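Local coordinates for protein ribonuclease J (Methanolobus psychrophilus R15, PDB 5HAB) that probably degrades RNA as an exoribonuclease of the metallo-beta-lactamase and beta-CASP family, trimming chains from their 5' end, at residues 101-104 against 108-111; 243-248 against 274-279; 322-327 against 353-358; 371-376 against 385-390; 426-431 against 448-453. The protein carries 1 engineered substitution. One frame throughout, in Å; residues are numbered along the deposited sequence.

Interaction 1 (101-104 against 108-111); sequences VCTH and DHIG. With nucleotides of chain D.
The imidazoles of His104 and His109 lie face against face in the signature loop of the metallo-beta-lactamase fold, the HxHxDH motif that follows strand 96-102; its middle histidine is replaced here by the engineered Ala106. They form an offset stack, centroids 3.6 Å apart and planes only 9° from parallel. His109 ND1 sits over the centre of the His104 ring, whereas His104 NE2 lies over the His109 ring nearer its rim. These two nitrogens approach to 3.0 Å, but across the faces of the rings, with an angle too poor for a hydrogen bond. Each ring has its own polar partner elsewhere: NE2 of His104 is hydrogen-bonded to Asp196, NE2 of His109 to His432, and ND1 of His104 takes the backbone N-H of Ala106. These NE2 atoms point into the group of histidines and aspartates that in relatives usually binds zinc. His104 reaches the stack because its CG stands between the backbone N and the carbonyl carbon (chi1 64°). Asp108 borders the same ring at its edge, OD1 3.3 Å from His104 CE1, and its CG comes within 3.4 Å of OP2 of nucleotide A2 of the RNA. Behind the rings Ile110 fills in with a single methyl, CG2, placed 3.8 Å from Cys102 SG and 3.2 Å from His104 O.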
# COMPACT_ATOMS: atom_id res chain seq x y z
N VAL B 101 -3.74 24.21 -30.99
CA VAL B 101 -4.15 22.85 -31.32
C VAL B 101 -4.74 22.16 -30.10
O VAL B 101 -4.20 22.25 -29.00
CB VAL B 101 -2.99 22.03 -31.91
CG1 VAL B 101 -3.44 20.59 -32.16
CG2 VAL B 101 -2.49 22.65 -33.19
N CYS B 102 -5.87 21.49 -30.30
CA CYS B 102 -6.45 20.63 -29.27
C CYS B 102 -6.47 19.20 -29.79
O CYS B 102 -7.19 18.89 -30.73
CB CYS B 102 -7.85 21.09 -28.90
SG CYS B 102 -7.89 22.64 -28.00
N THR B 103 -5.68 18.33 -29.16
CA THR B 103 -5.49 16.99 -29.68
C THR B 103 -6.70 16.09 -29.40
O THR B 103 -6.86 15.07 -30.06
CB THR B 103 -4.23 16.33 -29.09
OG1 THR B 103 -4.21 16.54 -27.67
CG2 THR B 103 -2.98 16.94 -29.70
N HIS B 104 -7.53 16.48 -28.44
CA HIS B 104 -8.84 15.84 -28.27
C HIS B 104 -9.75 16.71 -27.41
O HIS B 104 -9.36 17.78 -26.95
CB HIS B 104 -8.71 14.43 -27.66
CG HIS B 104 -8.14 14.41 -26.27
ND1 HIS B 104 -8.75 15.04 -25.20
CD2 HIS B 104 -7.04 13.80 -25.77
CE1 HIS B 104 -8.03 14.84 -24.11
NE2 HIS B 104 -7.00 14.08 -24.42
N ASP B 108 -9.11 17.65 -19.80
CA ASP B 108 -7.70 17.86 -19.50
C ASP B 108 -6.98 18.37 -20.74
O ASP B 108 -5.77 18.61 -20.71
CB ASP B 108 -7.05 16.58 -18.97
CG ASP B 108 -6.85 15.53 -20.04
OD1 ASP B 108 -7.80 15.28 -20.82
OD2 ASP B 108 -5.74 14.97 -20.11
N HIS B 109 -7.73 18.56 -21.83
CA HIS B 109 -7.18 19.20 -23.02
C HIS B 109 -7.95 20.45 -23.48
O HIS B 109 -7.36 21.34 -24.09
CB HIS B 109 -7.13 18.21 -24.18
CG HIS B 109 -5.92 17.32 -24.14
ND1 HIS B 109 -5.53 16.56 -25.22
CD2 HIS B 109 -5.03 17.07 -23.16
CE1 HIS B 109 -4.44 15.88 -24.90
NE2 HIS B 109 -4.12 16.17 -23.65
N ILE B 110 -9.24 20.55 -23.18
CA ILE B 110 -10.00 21.72 -23.61
C ILE B 110 -10.72 22.41 -22.46
O ILE B 110 -11.41 23.40 -22.68
CB ILE B 110 -11.01 21.38 -24.72
CG1 ILE B 110 -12.16 20.53 -24.17
CG2 ILE B 110 -10.32 20.70 -25.90
CD1 ILE B 110 -13.35 20.45 -25.10
N GLY B 111 -10.55 21.91 -21.25
CA GLY B 111 -11.25 22.46 -20.10
C GLY B 111 -10.97 23.92 -19.79
O GLY B 111 -11.81 24.59 -19.18
P A D 2 -8.09 11.87 -18.06
OP1 A D 2 -7.17 11.31 -19.09
OP2 A D 2 -8.25 13.33 -17.92
O5' A D 2 -9.53 11.22 -18.33
C5' A D 2 -10.68 12.04 -18.47
C4' A D 2 -11.76 11.67 -17.47
O4' A D 2 -11.15 11.26 -16.22
C3' A D 2 -12.71 12.80 -17.09
O3' A D 2 -13.76 12.97 -18.02
C2' A D 2 -13.18 12.39 -15.70
O2' A D 2 -14.24 11.45 -15.78
C1' A D 2 -11.95 11.70 -15.13
N9 A D 2 -11.13 12.58 -14.28
C8 A D 2 -9.82 12.96 -14.48
N7 A D 2 -9.33 13.73 -13.55
C5 A D 2 -10.38 13.86 -12.65
C6 A D 2 -10.50 14.56 -11.43
N6 A D 2 -9.51 15.28 -10.90
N1 A D 2 -11.68 14.48 -10.78
C2 A D 2 -12.67 13.75 -11.32
N3 A D 2 -12.68 13.05 -12.46
C4 A D 2 -11.49 13.14 -13.08

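Interaction 2 (243-248 against 274-279); sequences IAHMML and VNSIVQ. With SO4 (sulfate ion), chain L.
With chi1 of 179° His245 swings its ring away from its own helix toward Ser276, whose OG is turned to meet it, standing opposite the serine's own carbonyl carbon. The result is a short hydrogen bond of 2.6 Å between His245 ND1 and Ser276 OG, 159° at the hydrogen, with OG near the plane of the imidazole; either group could be the donor. The two helices that carry them, 241-253 and 271-283, lie on one face of the parallel beta-CASP sheet, their segments crossing at -30° with axes 10.2 Å apart. One turn on from His245, Leu248 closes the sheet side of the gap, CD2 resting 3.5 Å from Ile277 CG1. Leu248 also reaches strand 370-374, and Ile277 reaches strand 262-266. Phe280 also meets the histidine ring; elsewhere on helix 241-253, Ile243 and Met246 pack on the second subunit. A sulfate, probably from the crystallisation liquor, is modelled in the ring plane at NE2, doubtfully close. If it is real, both ring nitrogens are occupied, which fixes the rotation of the imidazole, and the anion would probably favour its protonated form.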
# COMPACT_ATOMS: atom_id res chain seq x y z
N ILE B 243 -10.57 -5.54 -24.63
CA ILE B 243 -10.58 -6.22 -23.34
C ILE B 243 -11.71 -5.69 -22.46
O ILE B 243 -12.43 -6.47 -21.83
CB ILE B 243 -9.22 -6.06 -22.63
CG1 ILE B 243 -8.11 -6.68 -23.49
CG2 ILE B 243 -9.26 -6.66 -21.23
CD1 ILE B 243 -8.36 -8.12 -23.89
N ALA B 244 -11.88 -4.37 -22.43
CA ALA B 244 -12.95 -3.74 -21.65
C ALA B 244 -14.30 -4.09 -22.25
O ALA B 244 -15.28 -4.29 -21.53
CB ALA B 244 -12.76 -2.23 -21.60
N HIS B 245 -14.35 -4.15 -23.57
CA HIS B 245 -15.54 -4.57 -24.29
C HIS B 245 -15.96 -5.97 -23.82
O HIS B 245 -17.11 -6.19 -23.41
CB HIS B 245 -15.29 -4.55 -25.80
CG HIS B 245 -16.45 -5.00 -26.62
ND1 HIS B 245 -17.49 -4.16 -26.96
CD2 HIS B 245 -16.74 -6.20 -27.18
CE1 HIS B 245 -18.37 -4.83 -27.69
NE2 HIS B 245 -17.93 -6.06 -27.84
N MET B 246 -15.02 -6.91 -23.85
CA MET B 246 -15.25 -8.29 -23.45
C MET B 246 -15.70 -8.40 -21.99
O MET B 246 -16.69 -9.06 -21.68
CB MET B 246 -13.99 -9.13 -23.67
CG MET B 246 -13.50 -9.25 -25.11
SD MET B 246 -14.30 -10.54 -26.09
CE MET B 246 -15.78 -9.70 -26.66
N MET B 247 -14.97 -7.73 -21.10
CA MET B 247 -15.30 -7.78 -19.67
C MET B 247 -16.68 -7.20 -19.39
O MET B 247 -17.44 -7.75 -18.57
CB MET B 247 -14.25 -7.03 -18.85
CG MET B 247 -12.88 -7.68 -18.86
SD MET B 247 -11.74 -7.04 -17.62
CE MET B 247 -11.74 -5.29 -17.96
N LEU B 248 -17.02 -6.11 -20.05
CA LEU B 248 -18.32 -5.47 -19.85
C LEU B 248 -19.43 -6.38 -20.39
O LEU B 248 -20.49 -6.52 -19.76
CB LEU B 248 -18.34 -4.10 -20.52
CG LEU B 248 -19.42 -3.10 -20.08
CD1 LEU B 248 -19.62 -3.10 -18.57
CD2 LEU B 248 -19.04 -1.73 -20.57
N VAL B 274 -19.56 3.62 -24.24
CA VAL B 274 -21.00 3.83 -24.27
C VAL B 274 -21.65 3.06 -25.41
O VAL B 274 -22.70 2.43 -25.24
CB VAL B 274 -21.34 5.33 -24.37
CG1 VAL B 274 -22.83 5.53 -24.58
CG2 VAL B 274 -20.86 6.08 -23.14
N ASN B 275 -20.99 3.10 -26.57
CA ASN B 275 -21.42 2.35 -27.74
C ASN B 275 -21.57 0.87 -27.40
O ASN B 275 -22.65 0.27 -27.59
CB ASN B 275 -20.42 2.53 -28.89
CG ASN B 275 -20.95 2.03 -30.22
OD1 ASN B 275 -22.09 2.31 -30.59
ND2 ASN B 275 -20.11 1.29 -30.95
N SER B 276 -20.48 0.29 -26.89
CA SER B 276 -20.49 -1.10 -26.45
C SER B 276 -21.68 -1.37 -25.53
O SER B 276 -22.40 -2.36 -25.71
CB SER B 276 -19.19 -1.46 -25.75
OG SER B 276 -18.13 -1.62 -26.68
N ILE B 277 -21.90 -0.47 -24.58
CA ILE B 277 -22.97 -0.65 -23.62
C ILE B 277 -24.34 -0.70 -24.28
O ILE B 277 -25.15 -1.58 -23.96
CB ILE B 277 -22.94 0.43 -22.54
CG1 ILE B 277 -21.61 0.39 -21.79
CG2 ILE B 277 -24.09 0.24 -21.56
CD1 ILE B 277 -21.42 1.54 -20.84
N VAL B 278 -24.62 0.21 -25.21
CA VAL B 278 -25.96 0.22 -25.81
C VAL B 278 -26.15 -1.01 -26.70
O VAL B 278 -27.25 -1.58 -26.74
CB VAL B 278 -26.25 1.54 -26.58
CG1 VAL B 278 -26.11 2.75 -25.66
CG2 VAL B 278 -25.38 1.69 -27.81
N GLN B 279 -25.08 -1.45 -27.37
CA GLN B 279 -25.16 -2.70 -28.13
C GLN B 279 -25.50 -3.89 -27.21
O GLN B 279 -26.33 -4.73 -27.55
CB GLN B 279 -23.86 -2.97 -28.88
CG GLN B 279 -23.59 -2.00 -30.02
CD GLN B 279 -22.29 -2.30 -30.75
OE1 GLN B 279 -21.38 -2.92 -30.19
NE2 GLN B 279 -22.20 -1.88 -32.00
S SO4 L . -19.95 -8.93 -29.25
O1 SO4 L . -20.39 -10.13 -28.54
O2 SO4 L . -19.19 -9.31 -30.43
O3 SO4 L . -21.12 -8.14 -29.65
O4 SO4 L . -19.10 -8.13 -28.37

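Interaction 3 (322-327 against 353-358); sequences DIDNAL and LGRIAN
Asp324 and Arg355 reach toward each other from two helices of the beta-CASP domain, 320-331 and 352-357, which flank its parallel sheet. The side chains cross at about a right angle, yet their flat ends turn into almost the same plane: carboxylate and guanidinium are 8° apart. The salt bridge rests on one atom from each side, Asp324 OD1 and Arg355 NH2, 2.5 Å apart. The second oxygen, OD2, stays 3.3 Å from the same NH2, so the acid meets one corner of the guanidinium edge instead of pairing with two of its nitrogens. A long, weak ion pair links this OD2 to Arg320 in the first turn of the same helix. Arg355 is extended at chi2 and bends at chi3 (39°), which brings its head round toward helix 320-331, and along the way its side chain touches Glu360 and Thr361 in the loop that follows. The charged pair is only partly buried, whereas the hydrophobic pair is fully so. Here Leu327 and Ile356 approach obliquely through their ends, and each has further apolar neighbours: Phe363 beside Leu327, and Met342 of strand 338-342 under Ile356. The two segments meet only through the ends of side chains, their closest CA atoms, those of Leu327 and Ile356, being 9.4 Å from each other. Between those two residues the gap is bridged by a single methyl pair, Leu327 CD2 and Ile356 CD1, at 4.2 Å.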
# COMPACT_ATOMS: atom_id res chain seq x y z
N ASP B 322 -37.19 15.41 -17.01
CA ASP B 322 -37.18 14.34 -18.00
C ASP B 322 -36.55 13.09 -17.40
O ASP B 322 -37.05 11.98 -17.59
CB ASP B 322 -36.41 14.74 -19.26
CG ASP B 322 -37.25 15.56 -20.22
OD1 ASP B 322 -36.94 15.55 -21.43
OD2 ASP B 322 -38.21 16.21 -19.76
N ILE B 323 -35.45 13.29 -16.69
CA ILE B 323 -34.71 12.21 -16.07
C ILE B 323 -35.54 11.55 -14.97
O ILE B 323 -35.71 10.33 -14.96
CB ILE B 323 -33.36 12.72 -15.53
CG1 ILE B 323 -32.38 12.97 -16.68
CG2 ILE B 323 -32.77 11.75 -14.51
CD1 ILE B 323 -31.15 13.77 -16.30
N ASP B 324 -36.06 12.35 -14.05
CA ASP B 324 -36.86 11.84 -12.94
C ASP B 324 -38.12 11.12 -13.43
O ASP B 324 -38.52 10.11 -12.85
CB ASP B 324 -37.24 12.98 -11.99
CG ASP B 324 -36.13 13.33 -11.02
OD1 ASP B 324 -34.97 12.98 -11.30
OD2 ASP B 324 -36.42 13.96 -9.98
N ASN B 325 -38.72 11.61 -14.51
CA ASN B 325 -39.93 10.98 -15.02
C ASN B 325 -39.58 9.74 -15.84
O ASN B 325 -40.39 8.81 -15.95
CB ASN B 325 -40.75 11.96 -15.85
CG ASN B 325 -41.73 12.76 -15.00
OD1 ASN B 325 -42.92 12.46 -14.96
ND2 ASN B 325 -41.22 13.77 -14.30
N ALA B 326 -38.38 9.70 -16.39
CA ALA B 326 -37.89 8.52 -17.09
C ALA B 326 -37.64 7.40 -16.09
O ALA B 326 -37.94 6.24 -16.34
CB ALA B 326 -36.64 8.84 -17.88
N LEU B 327 -37.07 7.77 -14.95
CA LEU B 327 -36.80 6.81 -13.88
C LEU B 327 -38.11 6.38 -13.23
O LEU B 327 -38.22 5.26 -12.74
CB LEU B 327 -35.85 7.41 -12.85
CG LEU B 327 -34.45 7.65 -13.42
CD1 LEU B 327 -33.73 8.75 -12.67
CD2 LEU B 327 -33.65 6.36 -13.40
N LEU B 353 -26.58 9.28 -10.75
CA LEU B 353 -26.37 8.15 -9.84
C LEU B 353 -26.28 8.63 -8.39
O LEU B 353 -26.79 7.98 -7.48
CB LEU B 353 -25.11 7.36 -10.22
CG LEU B 353 -24.89 6.06 -9.45
CD1 LEU B 353 -26.13 5.18 -9.51
CD2 LEU B 353 -23.67 5.31 -9.98
N GLY B 354 -25.63 9.78 -8.20
CA GLY B 354 -25.53 10.37 -6.88
C GLY B 354 -26.88 10.80 -6.33
O GLY B 354 -27.09 10.81 -5.12
N ARG B 355 -27.79 11.14 -7.24
CA ARG B 355 -29.12 11.58 -6.83
C ARG B 355 -29.98 10.36 -6.53
O ARG B 355 -30.80 10.38 -5.60
CB ARG B 355 -29.75 12.46 -7.92
CG ARG B 355 -29.43 13.94 -7.75
CD ARG B 355 -29.69 14.76 -9.01
NE ARG B 355 -30.89 14.33 -9.72
CZ ARG B 355 -32.13 14.64 -9.33
NH1 ARG B 355 -32.33 15.39 -8.25
NH2 ARG B 355 -33.17 14.20 -10.04
N ILE B 356 -29.79 9.29 -7.30
CA ILE B 356 -30.46 8.02 -7.03
C ILE B 356 -30.04 7.50 -5.66
O ILE B 356 -30.86 7.00 -4.89
CB ILE B 356 -30.14 6.98 -8.11
CG1 ILE B 356 -30.77 7.37 -9.45
CG2 ILE B 356 -30.60 5.59 -7.68
CD1 ILE B 356 -30.61 6.31 -10.51
N ALA B 357 -28.75 7.64 -5.35
CA ALA B 357 -28.21 7.14 -4.09
C ALA B 357 -28.75 7.90 -2.89
O ALA B 357 -28.84 7.35 -1.79
CB ALA B 357 -26.69 7.20 -4.12
N ASN B 358 -29.11 9.16 -3.09
CA ASN B 358 -29.64 9.97 -2.00
C ASN B 358 -31.15 9.85 -1.90
O ASN B 358 -31.77 10.44 -1.02
CB ASN B 358 -29.25 11.44 -2.18
CG ASN B 358 -27.84 11.73 -1.73
OD1 ASN B 358 -27.07 12.37 -2.45
ND2 ASN B 358 -27.48 11.25 -0.54

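Interaction 4 (371-376 against 385-390); sequences IIFSAN and ANRYAL. With SO4 (sulfate ion), chain I; nucleotides of chain D.
Over one face of the Arg387 guanidinium sits the rim of the Phe373 ring, with CD2 3.3 Å above its plane and near its centre; the edge of the phenyl is taken by Leu390, whose CD2 lies in the ring plane 3.7 Å from Phe373 CE2. Strand 370-374 and helix 381-396 belong to a beta-alpha-beta unit of the beta-CASP sheet, and this is where the helix settles on its strand. Ring and guanidinium planes are 37° apart, an inclined contact short of a parallel stack. The arginine folds back through bends at chi2 (-65°) and chi3 (-101°), bringing the face of its head against the CD2 rim of the phenyl. This buried charge is well satisfied: NH2 forms a salt bridge with Asp403, NE another with Glu391, and NH1 is hydrogen-bonded to His345 O, which should hold the group's orientation. Away from this core, Tyr388 OH donates to sulfate O2 at 3.1 Å, and Arg58 and Arg61 of the third subunit bind the same ion. Past the strand's end the chain runs to the RNA, consistent with recognition of a 5' phosphate: Asn376 ND2 stands 3.0 Å from OP3 of nucleotide A1.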
# COMPACT_ATOMS: atom_id res chain seq x y z
N ILE B 371 -25.00 -2.44 -9.91
CA ILE B 371 -24.46 -1.18 -10.40
C ILE B 371 -23.05 -1.38 -10.95
O ILE B 371 -22.13 -1.75 -10.21
CB ILE B 371 -24.50 -0.10 -9.31
CG1 ILE B 371 -25.94 0.01 -8.81
CG2 ILE B 371 -23.99 1.23 -9.85
CD1 ILE B 371 -26.15 1.04 -7.75
N ILE B 372 -22.89 -1.14 -12.24
CA ILE B 372 -21.64 -1.39 -12.94
C ILE B 372 -20.90 -0.09 -13.23
O ILE B 372 -21.33 0.71 -14.07
CB ILE B 372 -21.89 -2.17 -14.24
CG1 ILE B 372 -22.51 -3.54 -13.95
CG2 ILE B 372 -20.59 -2.33 -15.02
CD1 ILE B 372 -24.00 -3.59 -14.20
N PHE B 373 -19.79 0.11 -12.53
CA PHE B 373 -18.89 1.21 -12.78
C PHE B 373 -17.89 0.82 -13.87
O PHE B 373 -16.90 0.14 -13.59
CB PHE B 373 -18.15 1.61 -11.51
CG PHE B 373 -19.03 2.20 -10.45
CD1 PHE B 373 -19.86 1.39 -9.69
CD2 PHE B 373 -19.01 3.56 -10.18
CE1 PHE B 373 -20.67 1.92 -8.71
CE2 PHE B 373 -19.81 4.10 -9.20
CZ PHE B 373 -20.64 3.28 -8.46
N SER B 374 -18.16 1.23 -15.10
CA SER B 374 -17.22 0.99 -16.18
C SER B 374 -16.19 2.12 -16.21
O SER B 374 -16.13 2.90 -17.16
CB SER B 374 -17.94 0.89 -17.51
OG SER B 374 -17.08 0.34 -18.48
N ALA B 375 -15.40 2.19 -15.15
CA ALA B 375 -14.43 3.27 -14.94
C ALA B 375 -13.58 2.97 -13.71
O ALA B 375 -13.94 2.15 -12.86
CB ALA B 375 -15.14 4.60 -14.78
N ASN B 376 -12.43 3.63 -13.63
CA ASN B 376 -11.56 3.52 -12.46
C ASN B 376 -11.82 4.67 -11.50
O ASN B 376 -12.42 5.68 -11.87
CB ASN B 376 -10.09 3.52 -12.89
CG ASN B 376 -9.67 4.84 -13.52
OD1 ASN B 376 -10.48 5.54 -14.13
ND2 ASN B 376 -8.39 5.18 -13.37
N ALA B 385 -13.25 10.18 -1.86
CA ALA B 385 -14.30 10.45 -0.88
C ALA B 385 -15.68 10.37 -1.54
O ALA B 385 -16.55 9.65 -1.06
CB ALA B 385 -14.11 11.80 -0.23
N ASN B 386 -15.87 11.09 -2.64
CA ASN B 386 -17.19 11.08 -3.27
C ASN B 386 -17.60 9.66 -3.67
O ASN B 386 -18.76 9.26 -3.50
CB ASN B 386 -17.23 12.02 -4.48
CG ASN B 386 -17.03 13.47 -4.09
OD1 ASN B 386 -17.51 13.92 -3.05
ND2 ASN B 386 -16.33 14.22 -4.94
N ARG B 387 -16.64 8.89 -4.18
CA ARG B 387 -16.91 7.51 -4.58
C ARG B 387 -17.26 6.65 -3.37
O ARG B 387 -18.17 5.83 -3.43
CB ARG B 387 -15.72 6.91 -5.31
CG ARG B 387 -15.94 6.71 -6.79
CD ARG B 387 -17.03 5.68 -7.07
NE ARG B 387 -16.47 4.38 -7.43
CZ ARG B 387 -16.03 4.07 -8.65
NH1 ARG B 387 -16.06 4.98 -9.61
NH2 ARG B 387 -15.54 2.87 -8.89
N TYR B 388 -16.53 6.86 -2.27
CA TYR B 388 -16.79 6.10 -1.05
C TYR B 388 -18.20 6.38 -0.53
O TYR B 388 -18.93 5.45 -0.19
CB TYR B 388 -15.75 6.43 0.02
CG TYR B 388 -16.08 5.86 1.38
CD1 TYR B 388 -15.83 4.53 1.69
CD2 TYR B 388 -16.65 6.66 2.37
CE1 TYR B 388 -16.13 4.02 2.94
CE2 TYR B 388 -16.95 6.16 3.62
CZ TYR B 388 -16.69 4.83 3.90
OH TYR B 388 -16.99 4.33 5.14
N ALA B 389 -18.59 7.65 -0.47
CA ALA B 389 -19.93 8.01 0.00
C ALA B 389 -21.02 7.42 -0.91
O ALA B 389 -21.99 6.83 -0.43
CB ALA B 389 -20.07 9.52 0.09
N LEU B 390 -20.82 7.57 -2.22
CA LEU B 390 -21.77 7.02 -3.19
C LEU B 390 -21.94 5.51 -3.00
O LEU B 390 -23.07 5.01 -2.87
CB LEU B 390 -21.30 7.30 -4.62
CG LEU B 390 -22.17 6.70 -5.72
CD1 LEU B 390 -23.49 7.45 -5.82
CD2 LEU B 390 -21.45 6.69 -7.06
S SO4 I . -17.98 0.72 5.97
O1 SO4 I . -18.14 -0.45 5.11
O2 SO4 I . -16.65 1.31 5.78
O3 SO4 I . -18.99 1.72 5.62
O4 SO4 I . -18.15 0.32 7.36
OP3 A D 1 -8.05 4.80 -16.37
P A D 1 -7.22 5.73 -17.17
OP1 A D 1 -7.92 6.01 -18.45
OP2 A D 1 -5.84 5.20 -17.20
O5' A D 1 -7.12 7.08 -16.34
C5' A D 1 -8.28 7.72 -15.81
C4' A D 1 -7.98 9.16 -15.48
O4' A D 1 -7.15 9.20 -14.28
C3' A D 1 -7.21 9.92 -16.56
O3' A D 1 -7.64 11.27 -16.64
C2' A D 1 -5.76 9.85 -16.07
O2' A D 1 -4.95 10.91 -16.52
C1' A D 1 -5.93 9.87 -14.55
N9 A D 1 -4.86 9.13 -13.86
C8 A D 1 -4.31 7.94 -14.27
N7 A D 1 -3.36 7.49 -13.49
C5 A D 1 -3.27 8.46 -12.50
C6 A D 1 -2.43 8.57 -11.37
N6 A D 1 -1.51 7.66 -11.04
N1 A D 1 -2.59 9.66 -10.58
C2 A D 1 -3.52 10.57 -10.92
N3 A D 1 -4.36 10.58 -11.95
C4 A D 1 -4.18 9.48 -12.72

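Interaction 5 (426-431 against 448-453); sequences EHVIPA and AGYSLG
Val428, in the extended chain of strand 427-431, faces Tyr450 with their CA atoms 8.2 Å apart, and the tyrosine follows Gly449, which ends helix 435-447 in a Schellman motif at a phi of 104°. The side chains cross at about a right angle. One valine methyl, CG2, lies over a face of the phenol ring in a CH-pi contact, 3.8 Å from the centroid and 24° off the normal. It is displaced toward the rim, where Tyr450 CE2 is the closest carbon at 3.5 Å. With chi1 at -69° the tyrosine CG lies opposite its own carbonyl carbon, and the ring spans the distance from the loop to the strand. The hydroxyl goes further still, hydrogen-bonding to the carbonyl O of Pro425, so that the phenol is gripped at its polar end as well as across its face. Glu426 O lies near the ring plane, too distant at 4.3 Å from CE2 for more than loose contact. The strand runs parallel to strand 222-228, hydrogen-bonded to it through Leu225, while Val428 pairs by its backbone with Thr455 and His457. Leu420 of helix 413-423 touches both Val428 and Tyr450, and Tyr441 of helix 435-447 packs on the valine.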
# COMPACT_ATOMS: atom_id res chain seq x y z
N GLU B 426 15.25 13.08 -31.69
CA GLU B 426 16.56 13.58 -31.30
C GLU B 426 16.54 14.03 -29.84
O GLU B 426 17.53 13.89 -29.13
CB GLU B 426 16.95 14.75 -32.21
CG GLU B 426 18.32 15.33 -31.97
CD GLU B 426 18.66 16.40 -32.99
OE1 GLU B 426 17.86 16.60 -33.93
OE2 GLU B 426 19.73 17.05 -32.85
N HIS B 427 15.39 14.54 -29.41
CA HIS B 427 15.19 14.98 -28.04
C HIS B 427 13.85 14.48 -27.54
O HIS B 427 12.88 14.45 -28.30
CB HIS B 427 15.25 16.51 -27.92
CG HIS B 427 16.56 17.10 -28.32
ND1 HIS B 427 17.59 17.30 -27.42
CD2 HIS B 427 17.01 17.57 -29.51
CE1 HIS B 427 18.62 17.85 -28.05
NE2 HIS B 427 18.29 18.02 -29.31
N VAL B 428 13.77 14.09 -26.27
CA VAL B 428 12.51 13.64 -25.69
C VAL B 428 12.18 14.46 -24.46
O VAL B 428 13.05 14.76 -23.64
CB VAL B 428 12.55 12.15 -25.33
CG1 VAL B 428 11.12 11.63 -25.14
CG2 VAL B 428 13.25 11.36 -26.41
N ILE B 429 10.91 14.83 -24.33
CA ILE B 429 10.44 15.60 -23.19
C ILE B 429 9.19 14.94 -22.64
O ILE B 429 8.17 14.88 -23.33
CB ILE B 429 10.16 17.07 -23.57
CG1 ILE B 429 11.41 17.74 -24.15
CG2 ILE B 429 9.59 17.85 -22.37
CD1 ILE B 429 11.54 17.62 -25.66
N PRO B 430 9.25 14.44 -21.40
CA PRO B 430 8.03 13.88 -20.81
C PRO B 430 7.08 14.96 -20.32
O PRO B 430 7.52 16.00 -19.84
CB PRO B 430 8.56 13.02 -19.65
CG PRO B 430 9.86 13.65 -19.28
CD PRO B 430 10.45 14.15 -20.58
N ALA B 431 5.79 14.69 -20.44
CA ALA B 431 4.75 15.65 -20.10
C ALA B 431 3.55 14.92 -19.49
O ALA B 431 3.58 13.70 -19.33
CB ALA B 431 4.33 16.44 -21.32
N ALA B 448 16.53 3.16 -23.45
CA ALA B 448 16.41 3.24 -24.91
C ALA B 448 17.59 3.99 -25.52
O ALA B 448 17.62 4.21 -26.73
CB ALA B 448 15.10 3.91 -25.31
N GLY B 449 18.55 4.39 -24.70
CA GLY B 449 19.74 5.07 -25.20
C GLY B 449 19.81 6.57 -25.00
O GLY B 449 20.81 7.19 -25.34
N TYR B 450 18.76 7.18 -24.44
CA TYR B 450 18.77 8.62 -24.22
C TYR B 450 19.49 9.01 -22.93
O TYR B 450 19.66 8.19 -22.03
CB TYR B 450 17.33 9.16 -24.23
CG TYR B 450 16.72 9.07 -25.60
CD1 TYR B 450 16.17 7.89 -26.07
CD2 TYR B 450 16.74 10.17 -26.46
CE1 TYR B 450 15.63 7.80 -27.34
CE2 TYR B 450 16.21 10.09 -27.73
CZ TYR B 450 15.66 8.91 -28.17
OH TYR B 450 15.12 8.84 -29.43
N SER B 451 19.97 10.25 -22.88
CA SER B 451 20.76 10.72 -21.75
C SER B 451 20.19 12.02 -21.17
O SER B 451 19.96 12.98 -21.90
CB SER B 451 22.21 10.92 -22.20
OG SER B 451 22.98 11.57 -21.21
N LEU B 452 19.97 12.05 -19.85
CA LEU B 452 19.32 13.18 -19.20
C LEU B 452 20.14 14.46 -19.29
O LEU B 452 21.34 14.46 -19.05
CB LEU B 452 19.03 12.87 -17.72
CG LEU B 452 18.29 13.94 -16.91
CD1 LEU B 452 16.91 14.18 -17.50
CD2 LEU B 452 18.17 13.56 -15.43
N GLY B 453 19.50 15.57 -19.65
CA GLY B 453 20.23 16.82 -19.79
C GLY B 453 20.92 16.96 -21.14
O GLY B 453 21.56 17.97 -21.43

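In the fold
Interactions 2, 3 and 4 share the parallel sheet of the beta-CASP domain. Leu248 of interaction 2 touches Ile372 and Ser374 on one face of strand 370-374, while on the opposite face Phe373 and Leu390 of interaction 4 meet Leu353 of helix 352-357, the helix interaction 3 ties to its neighbour. Charge changes with depth: interaction 4 buries an arginine among several partners, whereas interaction 3 pairs its ions in a partly buried place. Interactions 1 and 5 stand apart from these. Interaction 1 is deeply buried, about 7 Å from the chain's centre, and polar; interaction 5, partly buried and mainly apolar, lies about 50 Å between centres from interaction 3.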